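Local coordinates for Alpha/beta hydrolase (Novosphingobium aromaticivorans, PDB 3BWX), which probably acts as a hydrolase of the alpha/beta hydrolase family, on a substrate not yet established, and binds calcium ions, at residues A161-S166 / T176-Y181; A123-N128 / R228-L233; E62-G67 / P75-P80; R234-D239 / L260-H265. The protein carries 1 engineered substitution. All blocks are in the same frame, centred on the assembly; numbering follows the deposited sequence.

Interaction 1 (A161-S166 / T176-Y181); sequences ALQESS and TQWLRY. With EDO (1,2-ethanediol), chain H; EDO (1,2-ethanediol), chain O.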
loop_
_atom_site.group_PDB
_atom_site.type_symbol
_atom_site.label_atom_id
_atom_site.label_comp_id
_atom_site.label_asym_id
_atom_site.label_seq_id
_atom_site.Cartn_x
_atom_site.Cartn_y
_atom_site.Cartn_z
ATOM N N ALA A 161 -22.031 1.783 2.802
ATOM C CA ALA A 161 -21.462 3.133 2.650
ATOM C C ALA A 161 -20.247 3.110 1.731
ATOM O O ALA A 161 -20.034 4.049 0.942
ATOM C CB ALA A 161 -21.103 3.746 4.029
ATOM N N LEU A 162 -19.433 2.045 1.818
ATOM C CA LEU A 162 -18.259 1.911 0.970
ATOM C C LEU A 162 -18.647 1.646 -0.455
ATOM O O LEU A 162 -18.087 2.250 -1.370
ATOM C CB LEU A 162 -17.331 0.829 1.518
ATOM C CG LEU A 162 -16.645 1.114 2.870
ATOM C CD1 LEU A 162 -15.908 -0.122 3.396
ATOM C CD2 LEU A 162 -15.701 2.333 2.803
ATOM N N GLN A 163 -19.638 0.794 -0.669
ATOM C CA GLN A 163 -20.161 0.561 -2.011
ATOM C C GLN A 163 -20.727 1.846 -2.640
ATOM O O GLN A 163 -20.574 2.059 -3.855
ATOM C CB GLN A 163 -21.247 -0.482 -1.923
ATOM C CG GLN A 163 -21.804 -0.908 -3.235
ATOM C CD GLN A 163 -22.949 -1.854 -3.031
ATOM O OE1 GLN A 163 -23.670 -1.748 -2.021
ATOM N NE2 GLN A 163 -23.117 -2.802 -3.953
ATOM N N GLU A 164 -21.385 2.678 -1.813
ATOM C CA GLU A 164 -21.962 3.929 -2.305
ATOM C C GLU A 164 -20.852 4.793 -2.900
ATOM O O GLU A 164 -21.108 5.452 -3.914
ATOM C CB GLU A 164 -22.631 4.684 -1.158
ATOM C CG GLU A 164 -23.187 6.108 -1.453
ATOM C CD GLU A 164 -23.737 6.779 -0.175
ATOM O OE1 GLU A 164 -22.948 7.374 0.560
ATOM O OE2 GLU A 164 -24.946 6.720 0.064
ATOM N N SER A 165 -19.670 4.837 -2.301
ATOM C CA SER A 165 -18.604 5.712 -2.835
ATOM C C SER A 165 -17.611 5.030 -3.759
ATOM O O SER A 165 -16.969 5.681 -4.557
ATOM C CB SER A 165 -17.901 6.428 -1.710
ATOM O OG SER A 165 -17.069 5.506 -1.014
ATOM N N SER A 166 -17.480 3.720 -3.662
ATOM C CA SER A 166 -16.491 2.988 -4.469
ATOM C C SER A 166 -17.058 1.923 -5.405
ATOM O O SER A 166 -16.318 1.175 -6.036
ATOM C CB SER A 166 -15.493 2.324 -3.537
ATOM O OG SER A 166 -14.825 3.305 -2.774
ATOM N N THR A 176 -20.171 -10.086 -0.038
ATOM C CA THR A 176 -19.103 -10.718 0.718
ATOM C C THR A 176 -17.750 -10.026 0.438
ATOM O O THR A 176 -16.933 -9.875 1.332
ATOM C CB THR A 176 -19.031 -12.256 0.546
ATOM O OG1 THR A 176 -18.497 -12.623 -0.741
ATOM C CG2 THR A 176 -20.421 -12.897 0.753
ATOM N N GLN A 177 -17.565 -9.599 -0.811
ATOM C CA GLN A 177 -16.378 -8.853 -1.185
ATOM C C GLN A 177 -16.367 -7.471 -0.505
ATOM O O GLN A 177 -15.327 -7.042 0.019
ATOM C CB GLN A 177 -16.215 -8.751 -2.696
ATOM C CG GLN A 177 -16.013 -10.097 -3.361
ATOM C CD GLN A 177 -16.062 -9.987 -4.849
ATOM O OE1 GLN A 177 -17.161 -9.862 -5.439
ATOM N NE2 GLN A 177 -14.864 -9.981 -5.490
ATOM N N TRP A 178 -17.483 -6.748 -0.496
ATOM C CA TRP A 178 -17.520 -5.488 0.252
ATOM C C TRP A 178 -17.244 -5.615 1.760
ATOM O O TRP A 178 -16.626 -4.745 2.363
ATOM C CB TRP A 178 -18.859 -4.765 0.046
ATOM C CG TRP A 178 -18.988 -4.190 -1.365
ATOM C CD1 TRP A 178 -19.808 -4.618 -2.348
ATOM C CD2 TRP A 178 -18.233 -3.099 -1.898
ATOM N NE1 TRP A 178 -19.608 -3.873 -3.482
ATOM C CE2 TRP A 178 -18.627 -2.948 -3.246
ATOM C CE3 TRP A 178 -17.233 -2.280 -1.379
ATOM C CZ2 TRP A 178 -18.084 -1.964 -4.085
ATOM C CZ3 TRP A 178 -16.663 -1.324 -2.229
ATOM C CH2 TRP A 178 -17.109 -1.173 -3.559
ATOM N N LEU A 179 -17.745 -6.687 2.377
ATOM C CA LEU A 179 -17.539 -6.913 3.807
ATOM C C LEU A 179 -16.069 -7.229 4.102
ATOM O O LEU A 179 -15.490 -6.731 5.066
ATOM C CB LEU A 179 -18.462 -8.017 4.326
ATOM C CG LEU A 179 -19.908 -7.609 4.532
ATOM C CD1 LEU A 179 -20.736 -8.905 4.738
ATOM C CD2 LEU A 179 -20.109 -6.645 5.652
ATOM N N ARG A 180 -15.484 -8.060 3.255
ATOM C CA ARG A 180 -14.063 -8.417 3.391
ATOM C C ARG A 180 -13.198 -7.135 3.300
ATOM O O ARG A 180 -12.292 -6.897 4.083
ATOM C CB ARG A 180 -13.654 -9.415 2.284
ATOM C CG ARG A 180 -12.221 -9.920 2.469
ATOM C CD ARG A 180 -11.686 -10.673 1.257
ATOM N NE ARG A 180 -12.497 -11.819 1.025
ATOM C CZ ARG A 180 -13.147 -12.156 -0.097
ATOM N NH1 ARG A 180 -13.058 -11.509 -1.268
ATOM N NH2 ARG A 180 -13.846 -13.259 -0.050
ATOM N N TYR A 181 -13.530 -6.301 2.331
ATOM C CA TYR A 181 -12.847 -5.037 2.158
ATOM C C TYR A 181 -13.044 -4.114 3.366
ATOM O O TYR A 181 -12.092 -3.440 3.791
ATOM C CB TYR A 181 -13.463 -4.396 0.922
ATOM C CG TYR A 181 -12.933 -3.056 0.456
ATOM C CD1 TYR A 181 -11.717 -2.971 -0.184
ATOM C CD2 TYR A 181 -13.698 -1.914 0.569
ATOM C CE1 TYR A 181 -11.250 -1.761 -0.666
ATOM C CE2 TYR A 181 -13.249 -0.702 0.096
ATOM C CZ TYR A 181 -12.019 -0.640 -0.531
ATOM O OH TYR A 181 -11.540 0.568 -1.027
HETATM C C1 EDO H . -10.962 -8.129 -1.599
HETATM O O1 EDO H . -10.457 -9.476 -1.447
HETATM C C2 EDO H . -12.489 -8.105 -1.710
HETATM O O2 EDO H . -12.844 -8.777 -2.928
HETATM C C1 EDO O . -17.593 7.177 4.033
HETATM O O1 EDO O . -18.340 8.256 3.453
HETATM C C2 EDO O . -17.841 5.876 3.262
HETATM O O2 EDO O . -17.519 5.986 1.860
HETATM O O HOH W 1 -13.035 2.754 -0.051
#

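Interaction 2 (A123-N128 / R228-L233); sequences AAAVLN and RPLLVL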
loop_
_atom_site.group_PDB
_atom_site.type_symbol
_atom_site.label_atom_id
_atom_site.label_comp_id
_atom_site.label_asym_id
_atom_site.label_seq_id
_atom_site.Cartn_x
_atom_site.Cartn_y
_atom_site.Cartn_z
ATOM N N ALA A 123 15.416 -6.360 -4.964
ATOM C CA ALA A 123 15.514 -7.611 -5.722
ATOM C C ALA A 123 14.531 -7.632 -6.890
ATOM O O ALA A 123 14.859 -8.109 -7.960
ATOM C CB ALA A 123 15.311 -8.811 -4.779
ATOM N N ALA A 124 13.342 -7.129 -6.630
ATOM C CA ALA A 124 12.276 -6.964 -7.613
ATOM C C ALA A 124 11.200 -6.112 -6.965
ATOM O O ALA A 124 11.195 -5.939 -5.716
ATOM C CB ALA A 124 11.736 -8.339 -8.060
ATOM N N ALA A 125 10.256 -5.597 -7.756
ATOM C CA ALA A 125 9.232 -4.738 -7.218
ATOM C C ALA A 125 7.924 -4.850 -8.020
ATOM O O ALA A 125 7.886 -5.200 -9.198
ATOM C CB ALA A 125 9.680 -3.285 -7.142
ATOM N N VAL A 126 6.859 -4.482 -7.328
ATOM C CA VAL A 126 5.533 -4.377 -7.862
ATOM C C VAL A 126 4.992 -3.024 -7.489
ATOM O O VAL A 126 4.997 -2.700 -6.311
ATOM C CB VAL A 126 4.606 -5.467 -7.265
ATOM C CG1 VAL A 126 3.144 -5.299 -7.827
ATOM C CG2 VAL A 126 5.140 -6.879 -7.520
ATOM N N LEU A 127 4.540 -2.246 -8.469
ATOM C CA LEU A 127 3.854 -0.969 -8.246
ATOM C C LEU A 127 2.389 -1.242 -8.531
ATOM O O LEU A 127 2.022 -1.615 -9.652
ATOM C CB LEU A 127 4.363 0.161 -9.142
ATOM C CG LEU A 127 5.756 0.747 -8.879
ATOM C CD1 LEU A 127 6.098 1.770 -9.983
ATOM C CD2 LEU A 127 5.819 1.388 -7.464
ATOM N N ASN A 128 1.563 -1.087 -7.527
ATOM C CA ASN A 128 0.139 -1.355 -7.676
ATOM C C ASN A 128 -0.628 -0.056 -7.806
ATOM O O ASN A 128 -0.886 0.670 -6.836
ATOM C CB ASN A 128 -0.381 -2.170 -6.539
ATOM C CG ASN A 128 -1.849 -2.473 -6.660
ATOM O OD1 ASN A 128 -2.403 -2.568 -7.762
ATOM N ND2 ASN A 128 -2.481 -2.683 -5.527
ATOM N N ARG A 228 15.423 -2.400 -12.120
ATOM C CA ARG A 228 15.323 -3.650 -11.407
ATOM C C ARG A 228 14.076 -4.338 -11.967
ATOM O O ARG A 228 13.221 -3.640 -12.534
ATOM C CB ARG A 228 15.176 -3.380 -9.911
ATOM C CG ARG A 228 16.246 -2.382 -9.366
ATOM C CD ARG A 228 17.679 -2.899 -9.524
ATOM N NE ARG A 228 17.713 -4.190 -8.885
ATOM C CZ ARG A 228 18.112 -5.325 -9.428
ATOM N NH1 ARG A 228 18.681 -5.353 -10.629
ATOM N NH2 ARG A 228 17.963 -6.447 -8.747
ATOM N N PRO A 229 13.951 -5.670 -11.791
ATOM C CA PRO A 229 12.727 -6.370 -12.262
ATOM C C PRO A 229 11.468 -5.754 -11.693
ATOM O O PRO A 229 11.360 -5.555 -10.460
ATOM C CB PRO A 229 12.921 -7.798 -11.773
ATOM C CG PRO A 229 14.425 -7.937 -11.619
ATOM C CD PRO A 229 14.944 -6.593 -11.227
ATOM N N LEU A 230 10.517 -5.439 -12.563
ATOM C CA LEU A 230 9.368 -4.630 -12.192
ATOM C C LEU A 230 8.117 -5.098 -12.881
ATOM O O LEU A 230 8.077 -5.287 -14.098
ATOM C CB LEU A 230 9.623 -3.140 -12.511
ATOM C CG LEU A 230 8.544 -2.144 -12.064
ATOM C CD1 LEU A 230 8.232 -2.073 -10.554
ATOM C CD2 LEU A 230 8.953 -0.727 -12.598
ATOM N N LEU A 231 7.084 -5.186 -12.058
ATOM C CA LEU A 231 5.698 -5.316 -12.467
ATOM C C LEU A 231 4.930 -4.076 -12.061
ATOM O O LEU A 231 5.048 -3.615 -10.909
ATOM C CB LEU A 231 5.060 -6.514 -11.761
ATOM C CG LEU A 231 3.506 -6.674 -11.820
ATOM C CD1 LEU A 231 3.003 -6.917 -13.256
ATOM C CD2 LEU A 231 3.027 -7.813 -10.860
ATOM N N VAL A 232 4.122 -3.591 -13.006
ATOM C CA VAL A 232 3.166 -2.523 -12.777
ATOM C C VAL A 232 1.759 -3.091 -12.954
ATOM O O VAL A 232 1.445 -3.612 -14.030
ATOM C CB VAL A 232 3.385 -1.337 -13.708
ATOM C CG1 VAL A 232 2.386 -0.219 -13.368
ATOM C CG2 VAL A 232 4.779 -0.808 -13.603
ATOM N N LEU A 233 0.932 -3.039 -11.936
ATOM C CA LEU A 233 -0.474 -3.380 -12.016
ATOM C C LEU A 233 -1.282 -2.093 -12.159
ATOM O O LEU A 233 -1.042 -1.082 -11.505
ATOM C CB LEU A 233 -0.930 -4.177 -10.748
ATOM C CG LEU A 233 -0.290 -5.567 -10.545
ATOM C CD1 LEU A 233 -0.452 -6.102 -9.130
ATOM C CD2 LEU A 233 -0.824 -6.576 -11.571
#

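Interaction 3 (E62-G67 / P75-P80); sequences EMRGRG and PMTYQP. With EDO (1,2-ethanediol), chain R.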
loop_
_atom_site.group_PDB
_atom_site.type_symbol
_atom_site.label_atom_id
_atom_site.label_comp_id
_atom_site.label_asym_id
_atom_site.label_seq_id
_atom_site.Cartn_x
_atom_site.Cartn_y
_atom_site.Cartn_z
ATOM N N GLU A 62 2.843 -1.137 8.978
ATOM C CA GLU A 62 1.822 -0.098 9.023
ATOM C C GLU A 62 2.501 1.225 9.424
ATOM O O GLU A 62 3.255 1.259 10.400
ATOM C CB GLU A 62 0.778 -0.463 10.097
ATOM C CG GLU A 62 0.317 -1.891 9.938
ATOM C CD GLU A 62 -0.823 -2.256 10.810
ATOM O OE1 GLU A 62 -0.760 -2.128 12.072
ATOM O OE2 GLU A 62 -1.802 -2.700 10.199
HETATM N N MSE A 63 2.233 2.284 8.657
HETATM C CA MSE A 63 2.854 3.549 8.964
HETATM C C MSE A 63 2.285 4.153 10.251
HETATM O O MSE A 63 1.188 3.751 10.741
HETATM C CB MSE A 63 2.682 4.498 7.789
HETATM C CG MSE A 63 3.413 4.004 6.571
HETATM SE SE MSE A 63 5.352 3.592 6.692
HETATM C CE MSE A 63 5.265 1.744 7.401
ATOM N N ARG A 64 3.010 5.108 10.822
ATOM C CA ARG A 64 2.519 5.801 12.006
ATOM C C ARG A 64 1.116 6.295 11.674
ATOM O O ARG A 64 0.846 6.776 10.552
ATOM C CB ARG A 64 3.408 6.994 12.390
ATOM C CG ARG A 64 3.628 8.016 11.277
ATOM C CD ARG A 64 4.481 9.212 11.668
ATOM N NE ARG A 64 5.829 8.776 11.958
ATOM C CZ ARG A 64 6.668 9.352 12.794
ATOM N NH1 ARG A 64 6.309 10.381 13.512
ATOM N NH2 ARG A 64 7.882 8.836 12.940
ATOM N N GLY A 65 0.223 6.152 12.642
ATOM C CA GLY A 65 -1.158 6.608 12.526
ATOM C C GLY A 65 -2.099 5.639 11.845
ATOM O O GLY A 65 -3.269 5.979 11.631
ATOM N N ARG A 66 -1.605 4.469 11.445
ATOM C CA ARG A 66 -2.461 3.479 10.785
ATOM C C ARG A 66 -2.425 2.172 11.542
ATOM O O ARG A 66 -1.381 1.737 12.025
ATOM C CB ARG A 66 -2.023 3.185 9.343
ATOM C CG ARG A 66 -2.262 4.320 8.356
ATOM C CD ARG A 66 -1.245 5.436 8.432
ATOM N NE ARG A 66 -1.379 6.324 7.286
ATOM C CZ ARG A 66 -0.839 7.530 7.226
ATOM N NH1 ARG A 66 -0.107 8.007 8.206
ATOM N NH2 ARG A 66 -1.055 8.251 6.152
ATOM N N GLY A 67 -3.582 1.525 11.621
ATOM C CA GLY A 67 -3.647 0.190 12.225
ATOM C C GLY A 67 -3.182 0.211 13.642
ATOM O O GLY A 67 -3.611 1.066 14.434
ATOM N N PRO A 75 0.996 15.706 14.598
ATOM C CA PRO A 75 0.466 15.298 13.298
ATOM C C PRO A 75 1.197 15.875 12.071
ATOM O O PRO A 75 0.949 15.419 10.984
ATOM C CB PRO A 75 -1.030 15.734 13.347
ATOM C CG PRO A 75 -1.279 16.241 14.629
ATOM C CD PRO A 75 0.005 16.421 15.416
HETATM N N MSE A 76 2.063 16.872 12.219
HETATM C CA MSE A 76 2.863 17.358 11.097
HETATM C C MSE A 76 3.889 16.273 10.677
HETATM O O MSE A 76 4.440 16.337 9.587
HETATM C CB MSE A 76 3.590 18.691 11.401
HETATM C CG MSE A 76 4.120 19.350 10.139
HETATM SE SE MSE A 76 4.713 21.133 10.493
HETATM C CE MSE A 76 5.779 21.396 8.861
ATOM N N THR A 77 4.139 15.253 11.496
ATOM C CA THR A 77 4.974 14.140 11.054
ATOM C C THR A 77 4.311 13.109 10.126
ATOM O O THR A 77 4.974 12.172 9.675
ATOM C CB THR A 77 5.560 13.361 12.277
ATOM O OG1 THR A 77 4.498 12.716 13.006
ATOM C CG2 THR A 77 6.356 14.273 13.125
ATOM N N TYR A 78 3.021 13.316 9.872
ATOM C CA TYR A 78 2.248 12.484 8.917
ATOM C C TYR A 78 2.539 12.992 7.499
ATOM O O TYR A 78 1.770 13.754 6.932
ATOM C CB TYR A 78 0.762 12.568 9.262
ATOM C CG TYR A 78 0.358 11.873 10.522
ATOM C CD1 TYR A 78 0.861 10.597 10.848
ATOM C CD2 TYR A 78 -0.596 12.422 11.389
ATOM C CE1 TYR A 78 0.425 9.899 12.046
ATOM C CE2 TYR A 78 -1.011 11.730 12.529
ATOM C CZ TYR A 78 -0.485 10.497 12.873
ATOM O OH TYR A 78 -0.911 9.809 13.987
ATOM N N GLN A 79 3.709 12.639 6.976
ATOM C CA GLN A 79 4.086 13.062 5.630
ATOM C C GLN A 79 5.031 12.033 5.020
ATOM O O GLN A 79 5.713 11.291 5.778
ATOM C CB GLN A 79 4.711 14.456 5.716
ATOM C CG GLN A 79 5.955 14.538 6.600
ATOM C CD GLN A 79 6.569 15.898 6.604
ATOM O OE1 GLN A 79 6.264 16.747 5.757
ATOM N NE2 GLN A 79 7.432 16.141 7.587
ATOM N N PRO A 80 5.032 11.953 3.678
ATOM C CA PRO A 80 5.811 10.911 3.001
ATOM C C PRO A 80 7.255 10.756 3.345
ATOM O O PRO A 80 7.716 9.614 3.472
ATOM C CB PRO A 80 5.620 11.231 1.521
ATOM C CG PRO A 80 4.278 11.845 1.471
ATOM C CD PRO A 80 4.221 12.700 2.698
HETATM C C1 EDO R . -3.115 -5.096 12.500
HETATM O O1 EDO R . -4.199 -5.125 13.429
HETATM C C2 EDO R . -3.638 -4.463 11.246
HETATM O O2 EDO R . -3.973 -3.144 11.613
#

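Interaction 4 (R234-D239 / L260-H265); sequences RGETSD and LPRIGH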
loop_
_atom_site.group_PDB
_atom_site.type_symbol
_atom_site.label_atom_id
_atom_site.label_comp_id
_atom_site.label_asym_id
_atom_site.label_seq_id
_atom_site.Cartn_x
_atom_site.Cartn_y
_atom_site.Cartn_z
ATOM N N ARG A 234 -2.301 -2.111 -12.987
ATOM C CA ARG A 234 -3.165 -0.962 -13.182
ATOM C C ARG A 234 -4.617 -1.440 -13.200
ATOM O O ARG A 234 -4.942 -2.399 -13.921
ATOM C CB ARG A 234 -2.856 -0.253 -14.527
ATOM C CG ARG A 234 -3.722 0.946 -14.726
ATOM C CD ARG A 234 -3.541 1.638 -16.041
ATOM N NE ARG A 234 -4.549 2.686 -16.018
ATOM C CZ ARG A 234 -5.747 2.669 -16.602
ATOM N NH1 ARG A 234 -6.097 1.721 -17.480
ATOM N NH2 ARG A 234 -6.592 3.650 -16.371
ATOM N N GLY A 235 -5.499 -0.744 -12.480
ATOM C CA GLY A 235 -6.914 -0.931 -12.679
ATOM C C GLY A 235 -7.369 -0.299 -13.987
ATOM O O GLY A 235 -7.064 0.869 -14.209
ATOM N N GLU A 236 -8.125 -1.043 -14.807
ATOM C CA GLU A 236 -8.564 -0.558 -16.109
ATOM C C GLU A 236 -9.191 0.841 -16.037
ATOM O O GLU A 236 -8.983 1.676 -16.934
ATOM C CB GLU A 236 -9.575 -1.524 -16.673
ATOM C CG GLU A 236 -10.045 -1.150 -18.085
ATOM C CD GLU A 236 -10.845 -2.266 -18.709
ATOM O OE1 GLU A 236 -11.816 -2.697 -18.054
ATOM O OE2 GLU A 236 -10.491 -2.681 -19.828
ATOM N N THR A 237 -9.938 1.103 -14.966
ATOM C CA THR A 237 -10.660 2.358 -14.808
ATOM C C THR A 237 -10.037 3.324 -13.796
ATOM O O THR A 237 -10.669 4.286 -13.355
ATOM C CB THR A 237 -12.144 2.116 -14.449
ATOM O OG1 THR A 237 -12.263 1.700 -13.092
ATOM C CG2 THR A 237 -12.747 1.051 -15.350
ATOM N N SER A 238 -8.768 3.095 -13.450
ATOM C CA SER A 238 -8.123 3.867 -12.411
ATOM C C SER A 238 -8.166 5.350 -12.679
ATOM O O SER A 238 -7.815 5.765 -13.792
ATOM C CB SER A 238 -6.673 3.469 -12.320
ATOM O OG SER A 238 -6.019 4.276 -11.354
ATOM N N ASP A 239 -8.605 6.095 -11.657
ATOM C CA ASP A 239 -8.557 7.567 -11.649
ATOM C C ASP A 239 -7.234 8.138 -11.096
ATOM O O ASP A 239 -7.144 9.352 -10.841
ATOM C CB ASP A 239 -9.787 8.177 -10.952
ATOM C CG ASP A 239 -9.828 7.951 -9.444
ATOM O OD1 ASP A 239 -8.924 7.306 -8.829
ATOM O OD2 ASP A 239 -10.785 8.496 -8.844
ATOM N N LEU A 260 -5.980 -4.863 -14.899
ATOM C CA LEU A 260 -7.073 -5.638 -14.297
ATOM C C LEU A 260 -8.388 -5.126 -14.841
ATOM O O LEU A 260 -8.733 -3.961 -14.665
ATOM C CB LEU A 260 -7.046 -5.573 -12.765
ATOM C CG LEU A 260 -6.025 -6.369 -11.956
ATOM C CD1 LEU A 260 -6.083 -7.910 -12.330
ATOM C CD2 LEU A 260 -4.647 -5.782 -12.081
ATOM N N PRO A 261 -9.123 -5.987 -15.555
ATOM C CA PRO A 261 -10.412 -5.514 -16.128
ATOM C C PRO A 261 -11.460 -5.067 -15.116
ATOM O O PRO A 261 -11.594 -5.681 -14.039
ATOM C CB PRO A 261 -10.926 -6.744 -16.893
ATOM C CG PRO A 261 -9.701 -7.568 -17.138
ATOM C CD PRO A 261 -8.795 -7.360 -15.951
ATOM N N ARG A 262 -12.175 -3.994 -15.456
ATOM C CA ARG A 262 -13.374 -3.547 -14.735
ATOM C C ARG A 262 -13.135 -3.128 -13.279
ATOM O O ARG A 262 -14.061 -3.146 -12.472
ATOM C CB ARG A 262 -14.471 -4.621 -14.783
ATOM C CG ARG A 262 -14.768 -5.031 -16.212
ATOM C CD ARG A 262 -16.204 -5.448 -16.521
ATOM N NE ARG A 262 -17.238 -5.240 -15.499
ATOM C CZ ARG A 262 -18.174 -4.284 -15.548
ATOM N NH1 ARG A 262 -18.229 -3.427 -16.554
ATOM N NH2 ARG A 262 -19.081 -4.193 -14.591
ATOM N N ILE A 263 -11.910 -2.764 -12.934
ATOM C CA ILE A 263 -11.677 -2.237 -11.620
ATOM C C ILE A 263 -10.791 -1.012 -11.724
ATOM O O ILE A 263 -10.042 -0.844 -12.683
ATOM C CB ILE A 263 -11.092 -3.275 -10.609
ATOM C CG1 ILE A 263 -9.675 -3.661 -10.944
ATOM C CG2 ILE A 263 -11.948 -4.548 -10.443
ATOM C CD1 ILE A 263 -9.074 -4.624 -9.898
ATOM N N GLY A 264 -10.878 -0.180 -10.697
ATOM C CA GLY A 264 -10.216 1.108 -10.695
ATOM C C GLY A 264 -9.068 1.117 -9.720
ATOM O O GLY A 264 -8.338 0.115 -9.600
ATOM N N HIS A 265 -8.906 2.258 -9.051
ATOM C CA HIS A 265 -7.843 2.440 -8.079
ATOM C C HIS A 265 -8.235 1.855 -6.735
ATOM O O HIS A 265 -9.128 2.373 -6.100
ATOM C CB HIS A 265 -7.503 3.921 -7.894
ATOM C CG HIS A 265 -6.360 4.144 -6.960
ATOM N ND1 HIS A 265 -5.037 3.950 -7.332
ATOM C CD2 HIS A 265 -6.337 4.525 -5.660
ATOM C CE1 HIS A 265 -4.260 4.251 -6.300
ATOM N NE2 HIS A 265 -5.025 4.589 -5.270
HETATM O O HOH W 2 -14.351 -0.070 -12.580
HETATM O O HOH W 3 -10.475 4.573 -9.722
#

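Interaction 1 (A161-S166 / T176-Y181)
Tyr-181 OH lies 2.8 Å from a water whose oxygen also bonds weakly to Ser-166 OG, so this water links the two helices, which belong to the mostly helical insert between strands 122-128 and 230-235, the usual place of the cap in alpha/beta hydrolases. The short segments cross almost perpendicularly, at 101°, with axes 10.3 Å apart, and Trp-178 fills the space between them. Its CG stands anti to the carbonyl carbon (chi1 -71°), which carries the indole onto the backbone of 161-166. Gln-163 CA sits 3.8 Å from the centroid of the six-membered ring and only 7° off its normal, a CH-pi contact. Gln-163 CB lies over the same face, and CG reaches towards the pyrrole end, 3.7 Å from Trp-178 NE1. The extended glutamine crosses the indole at about a right angle, and its OE1 is bonded to Arg-160 NH1. Trp-173 packs edge-to-face against the rings of both Trp-178 and Tyr-181. Were Trp-178 replaced by an alanine, the helices would probably be left with a gap between them and Gln-163 without the ring it lies on. Beside the indole contact, Leu-162 CD1 touches Tyr-181 CD2 at 4.0 Å. At the far rim of the indole, Ser-166 O comes in at the ring edge, in plane, 3.5 Å from Trp-178 CH2.

Interaction 2 (A123-N128 / R228-L233)
Val-126 and Leu-231 lie side by side on one face of the sheet, their side chains pointing the same way. Starting at Val-126 CB, the first neighbour is the backbone atom Leu-231 O, 4.1 Å away. CG1, anti to the backbone N (chi1 178°), fits between two leucines, 3.9 Å from Leu-231 CD2 and equally near Leu-233 CD1. CG2, the other methyl of Val-126, turns beside the backbone N and also reaches Leu-231 CD2. Helix 272-282 covers this face through Leu-281. On the other face, Leu-230 CD1 swings back over the neighbouring strand to 3.4 Å from Ala-125 O and also touches Ala-125 CB and Leu-127 CG; helix 219-225 packs here. The backbones are joined by four hydrogen bonds, among them Leu-127 N to Leu-231 O at 2.8 Å and Leu-231 N to Ala-125 O, nearly straight at 172°. At the C-terminal end, Asn-128 ND2 is bonded to Thr-104 OG1 and Pro-267 O, while its OD1, buried without a polar partner, rests 3.7 Å from Leu-233 CB. Neighbouring parallel strands with helices on both faces are part of the central, mostly parallel sheet of the alpha/beta hydrolase fold.

Interaction 3 (E62-G67 / P75-P80)
Arg-64 CG lies 3.8 Å from both CD1 and CE1 of Tyr-78, so the aliphatic root of the arginine packs against the CD1-CE1 side of the ring while its guanidinium stands nearly perpendicular, the planes 83° apart. The bend at chi3 (65°) turns the head towards Thr-77, bringing Arg-64 NH1 to 3.0 Å from Thr-77 OG1 at the guanidinium edge; Thr-77 OG1 is itself hydrogen-bonded to Asp-74 O. Gly-65 CA meets Tyr-78 OH at 3.5 Å; a CB here would run into Tyr-78 CE1. Arg-66 NH1 passes Tyr-78 CD1 and binds Arg-64 O at 2.8 Å, only 5° out of its own guanidinium plane, within the type II turn from Met-63 (selenomethionine) to Arg-66, closed by Arg-66 N to Met-63 O. In the next shell, Asp-14 and Asp-86 form salt bridges with Arg-64 NH2 and NE, and Tyr-78 OH is bonded to Asp-199 OD2 and Ala-72 N. With an alanine in place of Arg-64, both aspartates would probably lose their charged mate and the Tyr-78 ring part of its support. Glycines and arginines in a tight turn between strand 58-61 and helix 80-94 match the Arg-Gly-x-Gly-x-Ser sequence common in alpha/beta hydrolases.

Interaction 4 (R234-D239 / L260-H265)
Glu-236 and Leu-260 bury the most surface here, and Leu-260 is held by two backbone bonds: Glu-236 N donates to its O at 3.0 Å, and its N donates to Arg-234 O at 2.8 Å. The two bonds flank the parallel bridge of Gly-235 with Leu-260. Glu-236 runs out extended, CG anti to the backbone N (chi1 -177°), and its OE1 receives Arg-262 N at 2.9 Å from above the carboxylate plane, 38° out of it. The carboxylate thus fastens the type II turn from Leu-260 to Ile-263. The head of Arg-262 points elsewhere, to a salt bridge with Asp-172. Thr-237 N meets Ile-263 O in a nearly straight bond, 3.0 Å long, but above the carbonyl plane. Both segments begin at the ends of neighbouring parallel strands, 230-235 and 255-260, and the loop after the last strand is where alpha/beta hydrolases usually carry their catalytic histidine. Here His-265 ND1 is bonded to Asp-129 OD2 and NE2 lies close to Ser-105 OG, consistent with that role, probably in a triad with both. Ser-238 OG, also bonded to Asp-129 OD2, lies 3.8 Å from His-265 CB. Asp-239 OD1 approaches the same CB, with carboxylate and imidazole planes 38° apart. One water accepts from both Asp-239 N and His-265 N, the latter at 2.9 Å. A CB on Gly-235 would collide with Ile-263 O and Gly-264 O.

Overall arrangement
Interactions 2 and 4 share strand 230-235 and touch, Leu-233 CD2 packing 3.9 Å from Leu-260 CD2, so the sheet core of 123-128 / 228-233 runs directly into the loops around the probable catalytic histidine. Interaction 1, enclosed in the chain between the two segments of interaction 2, lies in the inserted helices; its centre is 16 Å from that of interaction 4, with nearest atoms about 6 Å apart. Interaction 3 lies across the centre of the chain from interactions 2 and 4, centres 24 and 27 Å away. It is near a metal site: the Tyr-78 side chain is about 7 Å from a bound calcium ion and about 10 Å from the side chain of Pro-205, a calcium ligand.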